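Local atomic coordinates of beta-galactosidase (Geobacillus stearothermophilus, PDB entry 4OIF), a protein that probably hydrolyses terminal non-reducing beta-D-galactose residues of beta-D-galactosides, as a zinc-containing intracellular enzyme of glycoside hydrolase family 42. Residues Gly51-Ser56 against Gly118-Cys123; Leu86-Gly91 against Glu237-Pro242; Ala57-Glu62 against Pro94-Gln99. One frame throughout, in Å; residues are numbered along the deposited sequence.

Contact 1: residues Gly51-Ser56 against Gly118-Cys123; sequences GVFAWS and GRHNHC. With ZN (zinc ion), chain D.
The outer end of the F53 ring runs into the side chains of R119 and H120, which lie partly over one another. The closest approach is between F53 CZ and R119 NH1, 3.1 Å apart. NH1 approaches obliquely, with the guanidinium plane turned 31° from the phenyl ring. Further back on the arginine, CD packs against F53 CE1 at 3.9 Å, putting the aliphatic part of the chain alongside the same ring end. R119 gets there by an extended run from CG to NE after a first torsion (chi1 65°) that sets CG between backbone N and carbonyl carbon.

Both segments belong to the TIM-barrel domain, on loops at the C-terminal ends of its strands, where glycoside hydrolases of this fold keep their active site. R119 is a predicted substrate-binding residue, and its NH2 is hydrogen-bonded to a glycerol, probably from the crystallisation liquor, at a place consistent with a sugar pocket; W196 of a second subunit meets the F53 ring.

H120 comes to the phenyl edge, with NE2 near the ring plane and 3.7 Å from F53 CZ. The two rings meet rim to rim, centroids 5.9 Å apart and planes at 28°, while H120 CE1 lies over one face of the R119 guanidinium. At the far end of segment 118-123, C123 SG binds the zinc at 2.5 Å, together with C163, C165 and C168.

Contact 2: residues Leu86-Gly91 against Glu237-Pro242; sequences LATPSG and ENEIVP
Just past the C-terminal end of barrel strand 83-87, T88 and S90 offer their hydroxyls to the carboxylate of E239, which reaches across from helix 218-246. Each carboxylate oxygen takes one of them. T88 OG1 donates to E239 OE2 at 2.8 Å, coming in on the syn side and 23° out of the carboxylate plane. S90 OG donates to E239 OE1; the modelled separation of 2.5 Å is very short, and at this resolution the exact length is doubtful. As a consequence of these bonds, the CB atoms of T88 and S90 also come close to the same oxygens.

The glutamate chain is bent at chi2 (-142°), which helps turn the carboxylate to face both hydroxyls. The group is buried, yet well provided with donors: N137 also bonds to OE2 and the Y159 hydroxyl to OE1, so each oxygen has at least two hydrogen-bond partners and the rotation of the carboxylate is fixed. Such a setting would be expected to favour the charged form. The hydroxyls have second partners too, T88 OG1 at the backbone N of S156 and S90 OG at the S156 hydroxyl, immediately before the predicted substrate-binding N157 and proton donor E158. A barrel helix is thus pinned to the loops following two neighbouring parallel strands, close to the predicted catalytic end of a (beta/alpha)8 TIM barrel.

Contact 3: residues Ala57-Glu62 against Pro94-Gln99; sequences ALEPEE and PAWLSQ
E59, just after the short helix 55-58, meets the indole of W96 with both its backbone and its side chain. Its carbonyl O accepts a hydrogen bond from W96 NE1, 2.9 Å long with an N-H...O angle of 149°, the oxygen sitting near the indole plane. The extended side chain crosses the six-membered end of the indole at about a right angle, with E59 CD 3.6 Å from W96 CZ2 and the carboxylate plane steeply turned, 64° from that of the indole. The carboxylate itself is held by its own neighbourhood, OE1 by W55 NE1 and OE2 by the backbone N of G63.

At P60 the main chain does the touching: its O lies 3.1 Å from W96 CD1, approaching obliquely. The chain then climbs onto one face of the indole. E61 CA makes a CH-pi contact 4.1 Å from the centroid of the five-membered ring, while its CB points away from the indole. E62 follows over the benzene half, with CB 3.9 Å from the six-membered centroid and CG 3.6 Å from W96 CZ3; its carboxylate, nearly parallel to the indole, continues to a salt bridge with K100 and a hydrogen bond with the Y101 hydroxyl.

The opposite indole face is packed by P94 CB and L97 CB, so the ring is sandwiched between its own helix start and the passing segment, with its N-H satisfied at the rim. Q205 of a second subunit packs on W96, and T201 of that second subunit on E61. The arrangement joins the loop excursions that follow two adjacent parallel strands, 47-50 and 83-87, of the TIM barrel, at the subunit interface of the trimer.

How the contacts relate
From the N terminus, the chain leaves barrel strand 47-50 into 51-56 and 57-62, the first halves of contacts 1 and 3. The end of strand 83-87 opens segment 86-91, whose partner in contact 2 comes much later, whereas 94-99 soon closes contact 3. Segment 118-123 then closes contact 1 around it, so contact 3 is nested inside contact 1. Contact 2 closes last, at 237-242, and crosses both. W55 packs on P94 and L97 between contacts 1 and 3, and a probable hydrogen bond from H120 N to G91 O joins contacts 1 and 2. Together they tie loops after two neighbouring strands to helix 218-246, with contacts 1 and 3 also touching the second subunit.

Contact 1: residues Gly51-Ser56 against Gly118-Cys123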
loop_
_atom_site.group_PDB
_atom_site.type_symbol
_atom_site.label_atom_id
_atom_site.label_comp_id
_atom_site.label_asym_id
_atom_site.label_seq_id
_atom_site.Cartn_x
_atom_site.Cartn_y
_atom_site.Cartn_z
ATOM N N GLY A 51 -37.814 2.034 -6.049
ATOM C CA GLY A 51 -37.420 3.409 -6.296
ATOM C C GLY A 51 -36.117 3.905 -5.691
ATOM O O GLY A 51 -35.870 5.111 -5.718
ATOM N N VAL A 52 -35.278 3.008 -5.165
ATOM C CA VAL A 52 -34.084 3.438 -4.421
ATOM C C VAL A 52 -33.141 4.271 -5.302
ATOM O O VAL A 52 -32.579 5.277 -4.863
ATOM C CB VAL A 52 -33.313 2.240 -3.818
ATOM C CG1 VAL A 52 -32.146 2.727 -2.981
ATOM C CG2 VAL A 52 -34.231 1.405 -2.955
ATOM N N PHE A 53 -32.999 3.875 -6.558
ATOM C CA PHE A 53 -32.169 4.632 -7.472
ATOM C C PHE A 53 -32.943 5.012 -8.720
ATOM O O PHE A 53 -32.398 5.014 -9.826
ATOM C CB PHE A 53 -30.916 3.832 -7.820
ATOM C CG PHE A 53 -30.109 3.453 -6.614
ATOM C CD1 PHE A 53 -29.346 4.406 -5.952
ATOM C CD2 PHE A 53 -30.137 2.165 -6.122
ATOM C CE1 PHE A 53 -28.605 4.078 -4.828
ATOM C CE2 PHE A 53 -29.399 1.826 -4.996
ATOM C CZ PHE A 53 -28.637 2.789 -4.343
ATOM N N ALA A 54 -34.208 5.381 -8.532
ATOM C CA ALA A 54 -35.121 5.584 -9.655
ATOM C C ALA A 54 -35.357 7.048 -10.046
ATOM O O ALA A 54 -36.273 7.336 -10.826
ATOM C CB ALA A 54 -36.440 4.925 -9.348
ATOM N N TRP A 55 -34.526 7.960 -9.544
ATOM C CA TRP A 55 -34.713 9.382 -9.820
ATOM C C TRP A 55 -34.699 9.671 -11.323
ATOM O O TRP A 55 -35.591 10.336 -11.862
ATOM C CB TRP A 55 -33.639 10.216 -9.113
ATOM C CG TRP A 55 -34.024 11.677 -8.943
ATOM C CD1 TRP A 55 -34.897 12.393 -9.712
ATOM C CD2 TRP A 55 -33.554 12.581 -7.931
ATOM N NE1 TRP A 55 -34.991 13.686 -9.252
ATOM C CE2 TRP A 55 -34.184 13.826 -8.156
ATOM C CE3 TRP A 55 -32.660 12.459 -6.860
ATOM C CZ2 TRP A 55 -33.951 14.938 -7.351
ATOM C CZ3 TRP A 55 -32.435 13.566 -6.059
ATOM C CH2 TRP A 55 -33.079 14.789 -6.307
ATOM N N SER A 56 -33.684 9.151 -11.993
ATOM C CA SER A 56 -33.533 9.366 -13.415
ATOM C C SER A 56 -34.696 8.740 -14.193
ATOM O O SER A 56 -35.008 9.176 -15.295
ATOM C CB SER A 56 -32.188 8.805 -13.878
ATOM O OG SER A 56 -32.158 8.610 -15.272
ATOM N N GLY A 118 -21.059 7.490 -9.534
ATOM C CA GLY A 118 -21.239 6.662 -8.356
ATOM C C GLY A 118 -22.583 6.927 -7.712
ATOM O O GLY A 118 -23.575 7.140 -8.411
ATOM N N ARG A 119 -22.607 6.933 -6.384
ATOM C CA ARG A 119 -23.834 7.107 -5.620
ATOM C C ARG A 119 -23.519 7.493 -4.190
ATOM O O ARG A 119 -22.365 7.412 -3.759
ATOM C CB ARG A 119 -24.658 5.821 -5.618
ATOM C CG ARG A 119 -23.951 4.690 -4.899
ATOM C CD ARG A 119 -24.797 3.441 -4.814
ATOM N NE ARG A 119 -24.191 2.453 -3.933
ATOM C CZ ARG A 119 -24.809 1.352 -3.516
ATOM N NH1 ARG A 119 -26.039 1.093 -3.930
ATOM N NH2 ARG A 119 -24.192 0.505 -2.702
ATOM N N HIS A 120 -24.559 7.880 -3.454
ATOM C CA HIS A 120 -24.463 8.154 -2.019
ATOM C C HIS A 120 -23.531 9.325 -1.734
ATOM O O HIS A 120 -23.033 9.450 -0.612
ATOM C CB HIS A 120 -23.950 6.933 -1.233
ATOM C CG HIS A 120 -24.765 5.689 -1.401
ATOM N ND1 HIS A 120 -24.320 4.453 -0.979
ATOM C CD2 HIS A 120 -25.990 5.482 -1.941
ATOM C CE1 HIS A 120 -25.238 3.540 -1.243
ATOM N NE2 HIS A 120 -26.260 4.137 -1.830
ATOM N N ASN A 121 -23.281 10.176 -2.726
ATOM C CA ASN A 121 -22.151 11.086 -2.599
ATOM C C ASN A 121 -22.482 12.547 -2.931
ATOM O O ASN A 121 -21.728 13.248 -3.608
ATOM C CB ASN A 121 -21.004 10.577 -3.467
ATOM C CG ASN A 121 -21.436 10.322 -4.901
ATOM O OD1 ASN A 121 -22.548 10.689 -5.306
ATOM N ND2 ASN A 121 -20.551 9.712 -5.686
ATOM N N HIS A 122 -23.619 12.994 -2.427
ATOM C CA HIS A 122 -24.029 14.385 -2.533
ATOM C C HIS A 122 -23.446 15.237 -1.407
ATOM O O HIS A 122 -23.187 14.740 -0.312
ATOM C CB HIS A 122 -25.540 14.468 -2.475
ATOM C CG HIS A 122 -26.107 13.965 -1.184
ATOM N ND1 HIS A 122 -26.234 12.618 -0.899
ATOM C CD2 HIS A 122 -26.562 14.628 -0.093
ATOM C CE1 HIS A 122 -26.762 12.477 0.305
ATOM N NE2 HIS A 122 -26.971 13.679 0.815
ATOM N N CYS A 123 -23.260 16.522 -1.678
ATOM C CA CYS A 123 -22.972 17.497 -0.637
ATOM C C CYS A 123 -24.162 17.571 0.322
ATOM O O CYS A 123 -25.287 17.842 -0.108
ATOM C CB CYS A 123 -22.671 18.872 -1.271
ATOM S SG CYS A 123 -22.765 20.313 -0.146
HETATM ZN ZN ZN D . -20.541 20.446 0.871
#

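Contact 2: residues Leu86-Gly91 against Glu237-Pro242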
loop_
_atom_site.group_PDB
_atom_site.type_symbol
_atom_site.label_atom_id
_atom_site.label_comp_id
_atom_site.label_asym_id
_atom_site.label_seq_id
_atom_site.Cartn_x
_atom_site.Cartn_y
_atom_site.Cartn_z
ATOM N N LEU A 86 -41.591 2.050 -0.229
ATOM C CA LEU A 86 -41.229 3.069 -1.202
ATOM C C LEU A 86 -40.021 3.839 -0.707
ATOM O O LEU A 86 -40.006 4.350 0.411
ATOM C CB LEU A 86 -42.396 4.021 -1.468
ATOM C CG LEU A 86 -42.187 5.042 -2.593
ATOM C CD1 LEU A 86 -41.717 4.363 -3.857
ATOM C CD2 LEU A 86 -43.457 5.817 -2.867
ATOM N N ALA A 87 -38.998 3.900 -1.542
ATOM C CA ALA A 87 -37.799 4.630 -1.196
ATOM C C ALA A 87 -37.804 6.007 -1.826
ATOM O O ALA A 87 -38.346 6.192 -2.922
ATOM C CB ALA A 87 -36.562 3.863 -1.635
ATOM N N THR A 88 -37.200 6.971 -1.133
ATOM C CA THR A 88 -36.867 8.242 -1.761
ATOM C C THR A 88 -35.539 8.089 -2.512
ATOM O O THR A 88 -34.668 7.333 -2.097
ATOM C CB THR A 88 -36.784 9.364 -0.746
ATOM O OG1 THR A 88 -35.650 9.159 0.107
ATOM C CG2 THR A 88 -38.069 9.396 0.086
ATOM N N PRO A 89 -35.391 8.800 -3.635
ATOM C CA PRO A 89 -34.297 8.478 -4.549
ATOM C C PRO A 89 -33.010 9.268 -4.339
ATOM O O PRO A 89 -32.154 9.229 -5.228
ATOM C CB PRO A 89 -34.901 8.818 -5.917
ATOM C CG PRO A 89 -35.786 9.986 -5.623
ATOM C CD PRO A 89 -36.353 9.743 -4.234
ATOM N N SER A 90 -32.869 9.971 -3.217
ATOM C CA SER A 90 -31.705 10.843 -3.006
ATOM C C SER A 90 -30.359 10.101 -3.061
ATOM O O SER A 90 -29.317 10.728 -3.222
ATOM C CB SER A 90 -31.825 11.577 -1.671
ATOM O OG SER A 90 -31.882 10.660 -0.596
ATOM N N GLY A 91 -30.389 8.778 -2.931
ATOM C CA GLY A 91 -29.192 7.959 -3.038
ATOM C C GLY A 91 -28.350 8.143 -4.295
ATOM O O GLY A 91 -27.147 7.905 -4.268
ATOM N N GLU A 237 -33.987 14.849 7.816
ATOM C CA GLU A 237 -35.173 15.502 8.332
ATOM C C GLU A 237 -35.779 16.340 7.232
ATOM O O GLU A 237 -37.013 16.340 6.995
ATOM C CB GLU A 237 -34.820 16.361 9.549
ATOM C CG GLU A 237 -34.514 15.549 10.798
ATOM C CD GLU A 237 -35.771 14.892 11.374
ATOM O OE1 GLU A 237 -36.876 15.387 11.040
ATOM O OE2 GLU A 237 -35.663 13.903 12.155
ATOM N N ASN A 238 -34.886 17.026 6.528
ATOM C CA ASN A 238 -35.321 17.785 5.384
ATOM C C ASN A 238 -36.031 16.914 4.367
ATOM O O ASN A 238 -37.073 17.309 3.834
ATOM C CB ASN A 238 -34.164 18.489 4.705
ATOM C CG ASN A 238 -34.636 19.372 3.590
ATOM O OD1 ASN A 238 -35.129 20.465 3.844
ATOM N ND2 ASN A 238 -34.518 18.901 2.350
ATOM N N GLU A 239 -35.455 15.744 4.091
ATOM C CA GLU A 239 -36.081 14.772 3.189
ATOM C C GLU A 239 -37.490 14.422 3.652
ATOM O O GLU A 239 -38.418 14.397 2.854
ATOM C CB GLU A 239 -35.263 13.478 3.088
ATOM C CG GLU A 239 -34.106 13.507 2.109
ATOM C CD GLU A 239 -33.950 12.189 1.370
ATOM O OE1 GLU A 239 -32.890 11.543 1.492
ATOM O OE2 GLU A 239 -34.903 11.788 0.676
ATOM N N ILE A 240 -37.648 14.144 4.941
ATOM C CA ILE A 240 -38.887 13.540 5.396
ATOM C C ILE A 240 -39.982 14.529 5.742
ATOM O O ILE A 240 -41.088 14.104 6.070
ATOM C CB ILE A 240 -38.668 12.669 6.620
ATOM C CG1 ILE A 240 -38.293 13.545 7.819
ATOM C CG2 ILE A 240 -37.622 11.590 6.321
ATOM C CD1 ILE A 240 -38.192 12.797 9.146
ATOM N N VAL A 241 -39.702 15.830 5.694
ATOM C CA VAL A 241 -40.800 16.784 5.940
ATOM C C VAL A 241 -42.154 16.431 5.244
ATOM O O VAL A 241 -43.192 16.305 5.919
ATOM C CB VAL A 241 -40.392 18.218 5.546
ATOM C CG1 VAL A 241 -41.628 19.110 5.437
ATOM C CG2 VAL A 241 -39.419 18.769 6.568
ATOM N N PRO A 242 -42.150 16.228 3.912
ATOM C CA PRO A 242 -43.449 15.945 3.277
ATOM C C PRO A 242 -43.975 14.551 3.601
ATOM O O PRO A 242 -45.172 14.283 3.511
ATOM C CB PRO A 242 -43.142 16.062 1.786
ATOM C CG PRO A 242 -41.703 15.667 1.681
ATOM C CD PRO A 242 -41.047 16.209 2.931
#

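Contact 3: residues Ala57-Glu62 against Pro94-Gln99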
loop_
_atom_site.group_PDB
_atom_site.type_symbol
_atom_site.label_atom_id
_atom_site.label_comp_id
_atom_site.label_asym_id
_atom_site.label_seq_id
_atom_site.Cartn_x
_atom_site.Cartn_y
_atom_site.Cartn_z
ATOM N N ALA A 57 -35.346 7.731 -13.618
ATOM C CA ALA A 57 -36.503 7.117 -14.263
ATOM C C ALA A 57 -37.770 7.902 -13.966
ATOM O O ALA A 57 -38.721 7.874 -14.743
ATOM C CB ALA A 57 -36.667 5.671 -13.815
ATOM N N LEU A 58 -37.781 8.577 -12.821
ATOM C CA LEU A 58 -38.927 9.362 -12.394
ATOM C C LEU A 58 -38.887 10.763 -13.000
ATOM O O LEU A 58 -39.919 11.341 -13.335
ATOM C CB LEU A 58 -38.965 9.455 -10.869
ATOM C CG LEU A 58 -39.273 8.135 -10.172
ATOM C CD1 LEU A 58 -39.047 8.252 -8.676
ATOM C CD2 LEU A 58 -40.713 7.774 -10.472
ATOM N N GLU A 59 -37.686 11.314 -13.130
ATOM C CA GLU A 59 -37.529 12.649 -13.687
ATOM C C GLU A 59 -36.361 12.617 -14.668
ATOM O O GLU A 59 -35.256 13.055 -14.356
ATOM C CB GLU A 59 -37.311 13.674 -12.565
ATOM C CG GLU A 59 -37.402 15.136 -12.985
ATOM C CD GLU A 59 -37.235 16.109 -11.813
ATOM O OE1 GLU A 59 -36.926 15.651 -10.692
ATOM O OE2 GLU A 59 -37.409 17.331 -12.018
ATOM N N PRO A 60 -36.604 12.067 -15.860
ATOM C CA PRO A 60 -35.556 11.859 -16.860
ATOM C C PRO A 60 -34.855 13.162 -17.241
ATOM O O PRO A 60 -33.639 13.189 -17.425
ATOM C CB PRO A 60 -36.324 11.258 -18.042
ATOM C CG PRO A 60 -37.731 11.559 -17.785
ATOM C CD PRO A 60 -37.893 11.538 -16.322
ATOM N N GLU A 61 -35.627 14.235 -17.343
ATOM C CA GLU A 61 -35.068 15.573 -17.442
ATOM C C GLU A 61 -35.755 16.452 -16.409
ATOM O O GLU A 61 -36.813 16.079 -15.903
ATOM C CB GLU A 61 -35.244 16.122 -18.859
ATOM C CG GLU A 61 -34.482 15.307 -19.884
ATOM C CD GLU A 61 -35.012 15.479 -21.279
ATOM O OE1 GLU A 61 -35.994 16.240 -21.452
ATOM O OE2 GLU A 61 -34.441 14.848 -22.197
ATOM N N GLU A 62 -35.166 17.605 -16.092
ATOM C CA GLU A 62 -35.708 18.463 -15.037
ATOM C C GLU A 62 -37.159 18.894 -15.324
ATOM O O GLU A 62 -37.483 19.339 -16.427
ATOM C CB GLU A 62 -34.814 19.685 -14.837
ATOM C CG GLU A 62 -35.024 20.400 -13.498
ATOM C CD GLU A 62 -34.005 21.491 -13.256
ATOM O OE1 GLU A 62 -33.166 21.722 -14.150
ATOM O OE2 GLU A 62 -34.034 22.115 -12.172
ATOM N N PRO A 94 -29.567 12.318 -10.744
ATOM C CA PRO A 94 -29.374 12.185 -12.198
ATOM C C PRO A 94 -28.204 13.023 -12.726
ATOM O O PRO A 94 -27.816 14.003 -12.085
ATOM C CB PRO A 94 -30.704 12.682 -12.771
ATOM C CG PRO A 94 -31.693 12.486 -11.640
ATOM C CD PRO A 94 -30.925 12.776 -10.402
ATOM N N ALA A 95 -27.651 12.650 -13.879
ATOM C CA ALA A 95 -26.544 13.406 -14.457
ATOM C C ALA A 95 -26.925 14.867 -14.811
ATOM O O ALA A 95 -26.061 15.780 -14.740
ATOM C CB ALA A 95 -26.013 12.689 -15.670
ATOM N N TRP A 96 -28.197 15.110 -15.162
ATOM C CA TRP A 96 -28.597 16.485 -15.510
ATOM C C TRP A 96 -28.446 17.376 -14.295
ATOM O O TRP A 96 -28.004 18.523 -14.406
ATOM C CB TRP A 96 -30.034 16.583 -16.085
ATOM C CG TRP A 96 -31.181 16.004 -15.275
ATOM C CD1 TRP A 96 -31.812 14.813 -15.498
ATOM C CD2 TRP A 96 -31.859 16.606 -14.166
ATOM N NE1 TRP A 96 -32.815 14.625 -14.586
ATOM C CE2 TRP A 96 -32.868 15.709 -13.755
ATOM C CE3 TRP A 96 -31.708 17.812 -13.474
ATOM C CZ2 TRP A 96 -33.713 15.973 -12.678
ATOM C CZ3 TRP A 96 -32.546 18.076 -12.405
ATOM C CH2 TRP A 96 -33.535 17.162 -12.017
ATOM N N LEU A 97 -28.763 16.821 -13.132
ATOM C CA LEU A 97 -28.736 17.579 -11.892
ATOM C C LEU A 97 -27.320 17.987 -11.508
ATOM O O LEU A 97 -27.074 19.141 -11.197
ATOM C CB LEU A 97 -29.383 16.770 -10.771
ATOM C CG LEU A 97 -30.060 17.595 -9.673
ATOM C CD1 LEU A 97 -31.170 16.786 -9.007
ATOM C CD2 LEU A 97 -29.058 18.114 -8.640
ATOM N N SER A 98 -26.393 17.039 -11.516
ATOM C CA SER A 98 -24.995 17.369 -11.295
ATOM C C SER A 98 -24.547 18.416 -12.313
ATOM O O SER A 98 -23.821 19.350 -11.970
ATOM C CB SER A 98 -24.101 16.121 -11.392
ATOM O OG SER A 98 -24.472 15.129 -10.446
ATOM N N GLN A 99 -24.989 18.274 -13.563
ATOM C CA GLN A 99 -24.467 19.148 -14.608
ATOM C C GLN A 99 -24.922 20.593 -14.436
ATOM O O GLN A 99 -24.132 21.521 -14.589
ATOM C CB GLN A 99 -24.870 18.634 -15.987
ATOM C CG GLN A 99 -24.178 19.353 -17.133
ATOM C CD GLN A 99 -24.604 18.828 -18.497
ATOM O OE1 GLN A 99 -25.795 18.646 -18.771
ATOM N NE2 GLN A 99 -23.629 18.572 -19.357
#